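Long-range contact in transcriptional regulators (LACI-FAMILY TRANSCRIPTIONAL REGULATORY PROTEIN) (Corynebacterium glutamicum, PDB 3GYB), which probably acts as a LacI-family transcription factor that binds regulatory DNA, and carries a magnesium ion in its periplasmic-binding-protein-like part: residues 115-127 against 138-152. Residues are numbered along the deposited sequence; the frame is centred on the assembly and turned at random.
Sequences DLGHTHIAHLRVG and FEATMRAHGLEPLSN
The backbone N-H of R125 donates to OD1 of the N152 side-chain amide at 2.9 Å, nearly straight at 165° and on a lone pair in the amide plane. At the other end of the amide, ND2 donates to E166 of helix 160-173 and to a water that also reaches R125 O. With chi1 at 61°, the N152 side chain tucks back over its own backbone and the amide reaches R125. The R125 side chain runs past it, CD lying 3.1 Å from N152 O, and a second water joins NH1 to that same carbonyl.

One step back, strands 121-124 and 150-151 pair in parallel: H123 N donates to L150 O at 2.8 Å, and the return bond from N152 N to H123 O is weak. On the side of the sheet facing helix 129-144, H123 sets its CB over one face of the F138 ring, 3.4 Å from the centroid, a CH-pi contact. The two rings are slid apart and barely overlap. H123 ND1 is held by F181 O on the neighbouring strand. M142 CG lies over the opposite face of F138, toward its rim, and I121 CG2 meets the ring at CE1, 3.8 Å away. Bent at chi2 and chi3, the selenomethionine M142 folds its CE to 3.9 Å from I121 CB. At the exposed end, L147 CD2 meets the T119 methyl CG2 at 4.1 Å, and a water bridges I121 O and E148 O.

Strand 121-124, helix 129-144 and strand 150-151 thus form a beta-alpha-beta unit, with 150-151 at the edge of this lobe's sheet, as in the Rossmann-like periplasmic-binding-protein fold of LacI-family regulators.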
loop_
_atom_site.group_PDB
_atom_site.type_symbol
_atom_site.label_atom_id
_atom_site.label_comp_id
_atom_site.label_asym_id
_atom_site.label_seq_id
_atom_site.Cartn_x
_atom_site.Cartn_y
_atom_site.Cartn_z
ATOM N N ASP A 115 -24.921 9.827 -15.015
ATOM C CA ASP A 115 -26.238 9.375 -14.580
ATOM C C ASP A 115 -26.601 9.956 -13.213
ATOM O O ASP A 115 -27.778 10.025 -12.862
ATOM C CB ASP A 115 -26.311 7.845 -14.536
ATOM C CG ASP A 115 -26.373 7.224 -15.922
ATOM O OD1 ASP A 115 -26.777 7.927 -16.872
ATOM O OD2 ASP A 115 -26.031 6.031 -16.058
ATOM N N LEU A 116 -25.599 10.379 -12.443
ATOM C CA LEU A 116 -25.861 10.973 -11.130
ATOM C C LEU A 116 -26.239 12.449 -11.246
ATOM O O LEU A 116 -26.535 13.104 -10.243
ATOM C CB LEU A 116 -24.645 10.825 -10.207
ATOM C CG LEU A 116 -24.428 9.448 -9.577
ATOM C CD1 LEU A 116 -23.072 9.396 -8.890
ATOM C CD2 LEU A 116 -25.539 9.166 -8.577
ATOM N N GLY A 117 -26.212 12.979 -12.466
ATOM C CA GLY A 117 -26.582 14.372 -12.659
ATOM C C GLY A 117 -25.450 15.376 -12.778
ATOM O O GLY A 117 -25.694 16.580 -12.873
ATOM N N HIS A 118 -24.211 14.898 -12.772
ATOM C CA HIS A 118 -23.062 15.789 -12.890
ATOM C C HIS A 118 -22.798 16.105 -14.359
ATOM O O HIS A 118 -22.927 15.232 -15.215
ATOM C CB HIS A 118 -21.816 15.131 -12.288
ATOM C CG HIS A 118 -21.901 14.907 -10.811
ATOM N ND1 HIS A 118 -21.604 15.889 -9.890
ATOM C CD2 HIS A 118 -22.271 13.818 -10.096
ATOM C CE1 HIS A 118 -21.788 15.414 -8.670
ATOM N NE2 HIS A 118 -22.191 14.159 -8.767
ATOM N N THR A 119 -22.435 17.352 -14.650
ATOM C CA THR A 119 -22.118 17.751 -16.016
ATOM C C THR A 119 -20.699 18.314 -16.067
ATOM O O THR A 119 -19.965 18.065 -17.021
ATOM C CB THR A 119 -23.120 18.791 -16.563
ATOM O OG1 THR A 119 -23.285 19.852 -15.616
ATOM C CG2 THR A 119 -24.464 18.127 -16.835
ATOM N N HIS A 120 -20.319 19.071 -15.044
ATOM C CA HIS A 120 -18.967 19.621 -14.968
ATOM C C HIS A 120 -18.105 18.561 -14.296
ATOM O O HIS A 120 -17.829 18.617 -13.096
ATOM C CB HIS A 120 -18.967 20.924 -14.168
ATOM C CG HIS A 120 -19.609 22.063 -14.896
ATOM N ND1 HIS A 120 -19.073 22.603 -16.045
ATOM C CD2 HIS A 120 -20.769 22.726 -14.674
ATOM C CE1 HIS A 120 -19.876 23.547 -16.502
ATOM N NE2 HIS A 120 -20.912 23.643 -15.689
ATOM N N ILE A 121 -17.695 17.589 -15.100
ATOM C CA ILE A 121 -16.902 16.460 -14.640
ATOM C C ILE A 121 -15.457 16.588 -15.085
ATOM O O ILE A 121 -15.178 16.917 -16.238
ATOM C CB ILE A 121 -17.486 15.149 -15.204
ATOM C CG1 ILE A 121 -18.932 14.989 -14.723
ATOM C CG2 ILE A 121 -16.624 13.967 -14.789
ATOM C CD1 ILE A 121 -19.720 13.909 -15.453
ATOM N N ALA A 122 -14.537 16.325 -14.164
ATOM C CA ALA A 122 -13.120 16.408 -14.489
ATOM C C ALA A 122 -12.433 15.066 -14.288
ATOM O O ALA A 122 -12.868 14.248 -13.476
ATOM C CB ALA A 122 -12.449 17.470 -13.634
ATOM N N HIS A 123 -11.355 14.851 -15.034
ATOM C CA HIS A 123 -10.585 13.615 -14.950
ATOM C C HIS A 123 -9.151 13.888 -14.523
ATOM O O HIS A 123 -8.499 14.779 -15.066
ATOM C CB HIS A 123 -10.566 12.918 -16.314
ATOM C CG HIS A 123 -9.683 11.708 -16.374
ATOM N ND1 HIS A 123 -9.922 10.574 -15.627
ATOM C CD2 HIS A 123 -8.594 11.436 -17.132
ATOM C CE1 HIS A 123 -9.023 9.653 -15.928
ATOM N NE2 HIS A 123 -8.206 10.151 -16.838
ATOM N N LEU A 124 -8.669 13.140 -13.535
ATOM C CA LEU A 124 -7.283 13.279 -13.096
ATOM C C LEU A 124 -6.543 12.170 -13.824
ATOM O O LEU A 124 -6.745 10.993 -13.539
ATOM C CB LEU A 124 -7.164 13.085 -11.582
ATOM C CG LEU A 124 -7.766 14.213 -10.752
ATOM C CD1 LEU A 124 -7.681 13.871 -9.270
ATOM C CD2 LEU A 124 -7.012 15.503 -11.052
ATOM N N ARG A 125 -5.685 12.537 -14.766
ATOM C CA ARG A 125 -4.991 11.520 -15.541
ATOM C C ARG A 125 -3.623 11.071 -15.054
ATOM O O ARG A 125 -2.987 11.721 -14.230
ATOM C CB ARG A 125 -4.904 11.951 -17.014
ATOM C CG ARG A 125 -4.235 13.279 -17.264
ATOM C CD ARG A 125 -4.373 13.705 -18.734
ATOM N NE ARG A 125 -3.925 12.675 -19.670
ATOM C CZ ARG A 125 -3.757 12.871 -20.976
ATOM N NH1 ARG A 125 -3.998 14.063 -21.509
ATOM N NH2 ARG A 125 -3.342 11.877 -21.752
ATOM N N VAL A 126 -3.205 9.927 -15.588
ATOM C CA VAL A 126 -1.923 9.298 -15.293
ATOM C C VAL A 126 -1.285 8.991 -16.650
ATOM O O VAL A 126 -1.986 8.645 -17.600
ATOM C CB VAL A 126 -2.127 7.991 -14.500
ATOM C CG1 VAL A 126 -0.803 7.276 -14.318
ATOM C CG2 VAL A 126 -2.748 8.306 -13.147
ATOM N N GLY A 127 0.038 9.106 -16.738
ATOM C CA GLY A 127 0.719 8.877 -18.003
ATOM C C GLY A 127 1.017 7.454 -18.444
ATOM O O GLY A 127 1.768 7.250 -19.398
ATOM N N PHE A 138 -12.637 8.413 -21.161
ATOM C CA PHE A 138 -13.306 9.488 -20.436
ATOM C C PHE A 138 -13.784 10.544 -21.433
ATOM O O PHE A 138 -14.946 10.953 -21.416
ATOM C CB PHE A 138 -12.343 10.135 -19.431
ATOM C CG PHE A 138 -12.820 11.460 -18.902
ATOM C CD1 PHE A 138 -13.914 11.532 -18.047
ATOM C CD2 PHE A 138 -12.177 12.641 -19.267
ATOM C CE1 PHE A 138 -14.362 12.759 -17.559
ATOM C CE2 PHE A 138 -12.620 13.877 -18.786
ATOM C CZ PHE A 138 -13.713 13.936 -17.930
ATOM N N GLU A 139 -12.888 10.975 -22.313
ATOM C CA GLU A 139 -13.244 11.994 -23.291
ATOM C C GLU A 139 -14.315 11.515 -24.256
ATOM O O GLU A 139 -15.258 12.247 -24.551
ATOM C CB GLU A 139 -12.015 12.449 -24.087
ATOM C CG GLU A 139 -10.998 13.260 -23.288
ATOM C CD GLU A 139 -10.300 14.315 -24.132
ATOM O OE1 GLU A 139 -9.998 14.030 -25.311
ATOM O OE2 GLU A 139 -10.042 15.426 -23.616
ATOM N N ALA A 140 -14.168 10.292 -24.755
ATOM C CA ALA A 140 -15.140 9.753 -25.704
ATOM C C ALA A 140 -16.521 9.619 -25.071
ATOM O O ALA A 140 -17.542 9.894 -25.705
ATOM C CB ALA A 140 -14.673 8.398 -26.225
ATOM N N THR A 141 -16.557 9.186 -23.816
ATOM C CA THR A 141 -17.825 9.022 -23.122
ATOM C C THR A 141 -18.462 10.377 -22.851
ATOM O O THR A 141 -19.679 10.523 -22.982
ATOM C CB THR A 141 -17.633 8.267 -21.802
ATOM O OG1 THR A 141 -17.079 6.976 -22.082
ATOM C CG2 THR A 141 -18.966 8.100 -21.075
HETATM N N MSE A 142 -17.657 11.361 -22.457
HETATM C CA MSE A 142 -18.200 12.690 -22.205
HETATM C C MSE A 142 -18.813 13.249 -23.495
HETATM O O MSE A 142 -19.942 13.717 -23.491
HETATM C CB MSE A 142 -17.105 13.643 -21.699
HETATM C CG MSE A 142 -16.668 13.390 -20.259
HETATM SE SE MSE A 142 -18.007 13.805 -18.918
HETATM C CE MSE A 142 -17.942 15.739 -18.994
ATOM N N ARG A 143 -18.068 13.176 -24.597
ATOM C CA ARG A 143 -18.571 13.679 -25.878
ATOM C C ARG A 143 -19.754 12.877 -26.408
ATOM O O ARG A 143 -20.619 13.417 -27.095
ATOM C CB ARG A 143 -17.451 13.702 -26.918
ATOM C CG ARG A 143 -16.348 14.686 -26.578
ATOM C CD ARG A 143 -15.491 15.018 -27.786
ATOM N NE ARG A 143 -14.502 16.035 -27.446
ATOM C CZ ARG A 143 -13.324 15.780 -26.888
ATOM N NH1 ARG A 143 -12.974 14.532 -26.614
ATOM N NH2 ARG A 143 -12.506 16.778 -26.583
ATOM N N ALA A 144 -19.794 11.589 -26.098
ATOM C CA ALA A 144 -20.905 10.763 -26.555
ATOM C C ALA A 144 -22.195 11.279 -25.924
ATOM O O ALA A 144 -23.265 11.215 -26.529
ATOM C CB ALA A 144 -20.683 9.312 -26.162
ATOM N N HIS A 145 -22.076 11.796 -24.704
ATOM C CA HIS A 145 -23.211 12.322 -23.959
ATOM C C HIS A 145 -23.393 13.831 -24.080
ATOM O O HIS A 145 -24.134 14.438 -23.299
ATOM C CB HIS A 145 -23.085 11.910 -22.492
ATOM C CG HIS A 145 -23.244 10.437 -22.274
ATOM N ND1 HIS A 145 -24.472 9.813 -22.281
ATOM C CD2 HIS A 145 -22.326 9.458 -22.098
ATOM C CE1 HIS A 145 -24.305 8.513 -22.118
ATOM N NE2 HIS A 145 -23.011 8.271 -22.005
ATOM N N GLY A 146 -22.713 14.427 -25.060
ATOM C CA GLY A 146 -22.824 15.856 -25.310
ATOM C C GLY A 146 -22.160 16.784 -24.312
ATOM O O GLY A 146 -22.521 17.960 -24.213
ATOM N N LEU A 147 -21.184 16.262 -23.578
ATOM C CA LEU A 147 -20.477 17.055 -22.583
ATOM C C LEU A 147 -19.032 17.264 -23.001
ATOM O O LEU A 147 -18.421 16.396 -23.632
ATOM C CB LEU A 147 -20.521 16.351 -21.220
ATOM C CG LEU A 147 -21.916 16.100 -20.640
ATOM C CD1 LEU A 147 -21.805 15.299 -19.350
ATOM C CD2 LEU A 147 -22.610 17.432 -20.389
ATOM N N GLU A 148 -18.491 18.425 -22.655
ATOM C CA GLU A 148 -17.109 18.744 -22.983
ATOM C C GLU A 148 -16.243 18.219 -21.846
ATOM O O GLU A 148 -16.402 18.629 -20.695
ATOM C CB GLU A 148 -16.922 20.257 -23.124
ATOM C CG GLU A 148 -15.510 20.657 -23.547
ATOM C CD GLU A 148 -15.142 20.147 -24.934
ATOM O OE1 GLU A 148 -13.935 20.105 -25.254
ATOM O OE2 GLU A 148 -16.057 19.799 -25.712
ATOM N N PRO A 149 -15.317 17.304 -22.154
ATOM C CA PRO A 149 -14.454 16.756 -21.106
ATOM C C PRO A 149 -13.433 17.759 -20.585
ATOM O O PRO A 149 -13.038 18.690 -21.290
ATOM C CB PRO A 149 -13.796 15.563 -21.793
ATOM C CG PRO A 149 -13.669 16.043 -23.215
ATOM C CD PRO A 149 -15.021 16.686 -23.461
ATOM N N LEU A 150 -13.022 17.564 -19.338
ATOM C CA LEU A 150 -12.026 18.411 -18.704
ATOM C C LEU A 150 -11.077 17.493 -17.954
ATOM O O LEU A 150 -11.517 16.624 -17.206
ATOM C CB LEU A 150 -12.680 19.380 -17.718
ATOM C CG LEU A 150 -11.715 20.206 -16.860
ATOM C CD1 LEU A 150 -10.877 21.124 -17.739
ATOM C CD2 LEU A 150 -12.510 21.022 -15.856
ATOM N N SER A 151 -9.779 17.679 -18.169
ATOM C CA SER A 151 -8.767 16.865 -17.504
ATOM C C SER A 151 -7.553 17.731 -17.220
ATOM O O SER A 151 -7.381 18.790 -17.833
ATOM C CB SER A 151 -8.329 15.697 -18.399
ATOM O OG SER A 151 -9.424 14.887 -18.784
ATOM N N ASN A 152 -6.714 17.289 -16.290
ATOM C CA ASN A 152 -5.497 18.028 -15.993
ATOM C C ASN A 152 -4.480 17.564 -17.039
ATOM O O ASN A 152 -4.779 16.681 -17.842
ATOM C CB ASN A 152 -5.029 17.751 -14.553
ATOM C CG ASN A 152 -4.715 16.290 -14.295
ATOM O OD1 ASN A 152 -5.361 15.397 -14.832
ATOM N ND2 ASN A 152 -3.721 16.042 -13.442
HETATM O O HOH W 1 -16.451 18.797 -17.800
HETATM O O HOH W 2 -3.569 13.563 -12.037
HETATM O O HOH W 3 -4.718 16.540 -20.505
#